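Local atomic coordinates of replication initiation and membrane attachment protein (Geobacillus stearothermophilus 10, PDB entry 5WTN), a protein that probably helps primosome assembly at the start of DNA replication, as a tetrameric protein that also forms a complex with a primosomal re-initiation protein. Residues F206-F211 with K228-I233. Sequence-based numbering, arbitrary orientation.
Sequences FDFELF and KVKEAI
Lys230 NZ is paired in a salt bridge with Asp203 OD1 and also lies, at long range, over the Phe208 ring. Lys230 NZ sits 26° off the ring normal, but at 5.3 Å from the Phe208 centroid it adds at most a weak cation-pi attraction. The aliphatic part of the lysine makes the closer contact. With its CG anti to the backbone N (chi1 -179°), Lys230 brings that CG to 3.4 Å from Phe208 CE1, while Lys230 CE passes over one face of the ring. The other face of Phe208 takes the edge of the Phe206 ring, whose CD2 stands 3.5 Å above the plane over its centre; Phe208 is therefore held between lysine methylenes and an aromatic edge. Replacing Phe208 with alanine removes the ring between the Phe206 edge and the Lys230 methylenes, and would probably leave a gap there and the lysine chain freer to turn.

Ile233 extends the apolar contact with two different branches. Ile233 CG2 lies over a face of Phe206, 3.9 Å from the ring centroid, a CH-pi geometry, and touches Phe208 obliquely. Ile233 CD1 instead runs out to Phe211 CZ, 3.6 Å away. Phe211 also packs on Met247 and Val251 of helix 244-254, and Ile233 on Leu266 of helix 263-278, which places the contact within a larger helical core.

Asp207 is the N-cap of helix 208-217: Asp207 OD2 accepts from Leu210 N at 3.1 Å, nearly straight at 173°, from above the carboxylate plane. The arrangement is an N-capped helix start packed through aromatic side chains against the next helix, 227-240, in the helical bundle of the C-terminal part of this fragment, consistent with a DDBH2 domain of the DnaB/DnaD family.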
loop_
_atom_site.group_PDB
_atom_site.type_symbol
_atom_site.label_atom_id
_atom_site.label_comp_id
_atom_site.label_asym_id
_atom_site.label_seq_id
_atom_site.Cartn_x
_atom_site.Cartn_y
_atom_site.Cartn_z
ATOM N N PHE A 206 -31.330 -24.523 -10.812
ATOM C CA PHE A 206 -31.323 -25.547 -11.852
ATOM C C PHE A 206 -31.877 -26.873 -11.340
ATOM O O PHE A 206 -31.507 -27.313 -10.246
ATOM C CB PHE A 206 -29.885 -25.770 -12.340
ATOM C CG PHE A 206 -29.761 -26.828 -13.401
ATOM C CD1 PHE A 206 -30.088 -26.542 -14.720
ATOM C CD2 PHE A 206 -29.320 -28.101 -13.085
ATOM C CE1 PHE A 206 -29.976 -27.500 -15.698
ATOM C CE2 PHE A 206 -29.212 -29.073 -14.068
ATOM C CZ PHE A 206 -29.543 -28.772 -15.373
ATOM N N ASP A 207 -32.691 -27.562 -12.138
ATOM C CA ASP A 207 -33.307 -28.766 -11.603
ATOM C C ASP A 207 -32.427 -29.973 -11.874
ATOM O O ASP A 207 -32.492 -30.572 -12.939
ATOM C CB ASP A 207 -34.656 -28.965 -12.297
ATOM C CG ASP A 207 -35.448 -30.153 -11.751
ATOM O OD1 ASP A 207 -36.647 -30.252 -12.099
ATOM O OD2 ASP A 207 -34.896 -30.984 -10.984
ATOM N N PHE A 208 -31.708 -30.410 -10.853
ATOM C CA PHE A 208 -30.803 -31.529 -11.024
ATOM C C PHE A 208 -31.542 -32.857 -11.005
ATOM O O PHE A 208 -31.111 -33.818 -11.635
ATOM C CB PHE A 208 -29.737 -31.532 -9.943
ATOM C CG PHE A 208 -28.664 -30.508 -10.142
ATOM C CD1 PHE A 208 -27.534 -30.807 -10.888
ATOM C CD2 PHE A 208 -28.764 -29.259 -9.557
ATOM C CE1 PHE A 208 -26.540 -29.875 -11.056
ATOM C CE2 PHE A 208 -27.766 -28.323 -9.716
ATOM C CZ PHE A 208 -26.656 -28.625 -10.470
ATOM N N GLU A 209 -32.637 -32.915 -10.256
ATOM C CA GLU A 209 -33.422 -34.136 -10.155
ATOM C C GLU A 209 -33.816 -34.602 -11.563
ATOM O O GLU A 209 -33.541 -35.745 -11.954
ATOM C CB GLU A 209 -34.662 -33.895 -9.293
ATOM C CG GLU A 209 -35.374 -35.164 -8.809
ATOM C CD GLU A 209 -36.886 -34.983 -8.699
ATOM O OE1 GLU A 209 -37.339 -33.820 -8.592
ATOM O OE2 GLU A 209 -37.619 -35.999 -8.733
ATOM N N LEU A 210 -34.432 -33.704 -12.327
ATOM C CA LEU A 210 -34.819 -34.003 -13.697
ATOM C C LEU A 210 -33.589 -34.293 -14.556
ATOM O O LEU A 210 -33.551 -35.280 -15.296
ATOM C CB LEU A 210 -35.593 -32.831 -14.285
ATOM C CG LEU A 210 -36.149 -33.102 -15.675
ATOM C CD1 LEU A 210 -37.181 -34.211 -15.589
ATOM C CD2 LEU A 210 -36.741 -31.844 -16.296
ATOM N N PHE A 211 -32.589 -33.423 -14.436
ATOM C CA PHE A 211 -31.355 -33.499 -15.212
ATOM C C PHE A 211 -30.692 -34.865 -15.109
ATOM O O PHE A 211 -30.353 -35.473 -16.120
ATOM C CB PHE A 211 -30.400 -32.404 -14.740
ATOM C CG PHE A 211 -29.020 -32.512 -15.305
ATOM C CD1 PHE A 211 -28.018 -33.184 -14.617
ATOM C CD2 PHE A 211 -28.710 -31.931 -16.526
ATOM C CE1 PHE A 211 -26.732 -33.284 -15.151
ATOM C CE2 PHE A 211 -27.427 -32.033 -17.058
ATOM C CZ PHE A 211 -26.443 -32.710 -16.370
ATOM N N LYS A 228 -17.126 -29.992 -9.248
ATOM C CA LYS A 228 -16.652 -28.894 -10.061
ATOM C C LYS A 228 -17.551 -28.709 -11.291
ATOM O O LYS A 228 -17.801 -27.581 -11.725
ATOM C CB LYS A 228 -15.171 -29.090 -10.417
ATOM C CG LYS A 228 -14.293 -29.383 -9.184
ATOM C CD LYS A 228 -12.814 -29.005 -9.410
ATOM C CE LYS A 228 -11.951 -29.248 -8.158
ATOM N NZ LYS A 228 -10.489 -29.000 -8.396
ATOM N N VAL A 229 -18.060 -29.818 -11.821
ATOM C CA VAL A 229 -18.945 -29.787 -12.984
ATOM C C VAL A 229 -20.332 -29.300 -12.586
ATOM O O VAL A 229 -20.942 -28.480 -13.279
ATOM C CB VAL A 229 -19.058 -31.182 -13.664
ATOM C CG1 VAL A 229 -20.341 -31.293 -14.474
ATOM C CG2 VAL A 229 -17.853 -31.458 -14.548
ATOM N N LYS A 230 -20.820 -29.823 -11.462
ATOM C CA LYS A 230 -22.127 -29.466 -10.931
ATOM C C LYS A 230 -22.167 -27.968 -10.639
ATOM O O LYS A 230 -23.134 -27.275 -10.964
ATOM C CB LYS A 230 -22.407 -30.296 -9.683
ATOM C CG LYS A 230 -23.756 -30.042 -9.029
ATOM C CD LYS A 230 -23.975 -30.965 -7.823
ATOM C CE LYS A 230 -24.933 -30.354 -6.799
ATOM N NZ LYS A 230 -24.373 -29.131 -6.141
ATOM N N GLU A 231 -21.084 -27.465 -10.064
ATOM C CA GLU A 231 -20.940 -26.043 -9.812
ATOM C C GLU A 231 -21.000 -25.296 -11.145
ATOM O O GLU A 231 -21.642 -24.256 -11.258
ATOM C CB GLU A 231 -19.614 -25.787 -9.084
ATOM C CG GLU A 231 -19.310 -24.332 -8.728
ATOM C CD GLU A 231 -17.896 -24.149 -8.154
ATOM O OE1 GLU A 231 -17.399 -22.992 -8.130
ATOM O OE2 GLU A 231 -17.278 -25.159 -7.725
ATOM N N ALA A 232 -20.356 -25.852 -12.167
ATOM C CA ALA A 232 -20.268 -25.197 -13.465
ATOM C C ALA A 232 -21.621 -25.184 -14.155
ATOM O O ALA A 232 -22.028 -24.185 -14.760
ATOM C CB ALA A 232 -19.255 -25.902 -14.323
ATOM N N ILE A 233 -22.307 -26.315 -14.075
ATOM C CA ILE A 233 -23.640 -26.448 -14.636
ATOM C C ILE A 233 -24.563 -25.380 -14.066
ATOM O O ILE A 233 -25.229 -24.673 -14.817
ATOM C CB ILE A 233 -24.203 -27.844 -14.351
ATOM C CG1 ILE A 233 -23.537 -28.871 -15.274
ATOM C CG2 ILE A 233 -25.721 -27.856 -14.481
ATOM C CD1 ILE A 233 -24.090 -30.266 -15.132
#